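PDB 1FVP: Non-fluorescent flavoprotein from Photobacterium phosphoreum, which binds two myristate-bearing FMN molecules per subunit as a homodimeric relative of bacterial luciferase. Local coordinates for residues N133-E136 with V140-E143. Sequence-based numbering, arbitrary orientation.
Sequences NVNE and VAKE
Ala141 sets its methyl group between the side chains of Asn133 and Asn135, which project from the same side of the chain as strand 126-134 runs out. Both asparagines hold CG anti to the backbone N (chi1 177° and 154°), and this extends their amides toward the first turn of helix 138-155. On the buried side the Asn133 amide lies against Ala141, with OD1 3.3 Å from the methyl CB and ND2 3.1 Å from the carbonyl O, at an angle too poor for a hydrogen bond. Ser203 and Met204 also touch Asn133. Asn135 adds its aliphatic part, CB standing 3.7 Å from Ala141 CB, and the two CA atoms are 5.3 Å apart. Its OD1 accepts a weak hydrogen bond from Ala137 N, in the connection leading to the helix. The outer side is more open to solvent: Asn135 is partly exposed and Val140 exposed, and the close approach of these two side chains is doubtful in the model. Val134, facing away from the helix, touches the flavin-fatty acid ligand and Val213. The arrangement is a short beta-to-alpha connection of the kind that recurs in the barrel-like fold of the bacterial luciferase family.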
loop_
_atom_site.group_PDB
_atom_site.type_symbol
_atom_site.label_atom_id
_atom_site.label_comp_id
_atom_site.label_asym_id
_atom_site.label_seq_id
_atom_site.Cartn_x
_atom_site.Cartn_y
_atom_site.Cartn_z
ATOM N N ASN A 133 -10.909 12.651 15.367
ATOM C CA ASN A 133 -11.988 12.258 16.303
ATOM C C ASN A 133 -12.761 13.549 16.590
ATOM O O ASN A 133 -12.251 14.288 17.421
ATOM C CB ASN A 133 -11.487 11.580 17.559
ATOM C CG ASN A 133 -12.607 11.251 18.518
ATOM O OD1 ASN A 133 -13.514 12.058 18.655
ATOM N ND2 ASN A 133 -12.588 10.099 19.171
ATOM N N VAL A 134 -13.877 13.728 15.937
ATOM C CA VAL A 134 -14.685 14.944 16.090
ATOM C C VAL A 134 -15.926 14.788 16.945
ATOM O O VAL A 134 -16.841 14.021 16.593
ATOM C CB VAL A 134 -15.022 15.440 14.656
ATOM C CG1 VAL A 134 -16.325 16.212 14.528
ATOM C CG2 VAL A 134 -13.877 16.256 14.082
ATOM N N ASN A 135 -16.016 15.556 18.009
ATOM C CA ASN A 135 -17.220 15.489 18.891
ATOM C C ASN A 135 -17.419 16.887 19.447
ATOM O O ASN A 135 -16.492 17.427 20.094
ATOM C CB ASN A 135 -16.982 14.325 19.807
ATOM C CG ASN A 135 -17.668 14.357 21.144
ATOM O OD1 ASN A 135 -18.880 14.579 21.278
ATOM N ND2 ASN A 135 -16.832 14.123 22.157
ATOM N N GLU A 136 -18.584 17.465 19.182
ATOM C CA GLU A 136 -18.945 18.827 19.600
ATOM C C GLU A 136 -18.537 19.098 21.045
ATOM O O GLU A 136 -18.277 20.247 21.439
ATOM C CB GLU A 136 -20.393 19.218 19.433
ATOM C CG GLU A 136 -21.067 19.402 18.095
ATOM C CD GLU A 136 -20.670 20.468 17.124
ATOM O OE1 GLU A 136 -20.928 21.670 17.212
ATOM O OE2 GLU A 136 -20.027 19.990 16.143
ATOM N N VAL A 140 -15.019 14.594 25.301
ATOM C CA VAL A 140 -15.451 13.185 25.123
ATOM C C VAL A 140 -14.526 12.576 24.072
ATOM O O VAL A 140 -13.998 11.464 24.213
ATOM C CB VAL A 140 -16.958 13.197 24.870
ATOM C CG1 VAL A 140 -17.556 11.897 24.382
ATOM C CG2 VAL A 140 -17.705 13.692 26.096
ATOM N N ALA A 141 -14.298 13.364 23.041
ATOM C CA ALA A 141 -13.475 13.121 21.868
ATOM C C ALA A 141 -12.035 12.719 22.188
ATOM O O ALA A 141 -11.492 11.818 21.539
ATOM C CB ALA A 141 -13.465 14.386 21.008
ATOM N N LYS A 142 -11.467 13.410 23.144
ATOM C CA LYS A 142 -10.119 13.217 23.646
ATOM C C LYS A 142 -10.017 11.998 24.556
ATOM O O LYS A 142 -8.989 11.296 24.611
ATOM C CB LYS A 142 -9.666 14.443 24.433
ATOM C CG LYS A 142 -9.121 15.572 23.558
ATOM C CD LYS A 142 -8.313 16.584 24.341
ATOM C CE LYS A 142 -7.416 15.956 25.395
ATOM N NZ LYS A 142 -6.572 16.990 26.064
ATOM N N GLU A 143 -11.089 11.761 25.311
ATOM C CA GLU A 143 -11.080 10.595 26.210
ATOM C C GLU A 143 -11.459 9.383 25.370
ATOM O O GLU A 143 -11.358 8.273 25.903
ATOM C CB GLU A 143 -11.902 10.660 27.478
ATOM C CG GLU A 143 -11.285 11.322 28.713
ATOM C CD GLU A 143 -10.954 12.788 28.664
ATOM O OE1 GLU A 143 -11.668 13.757 28.906
ATOM O OE2 GLU A 143 -9.753 13.002 28.335
#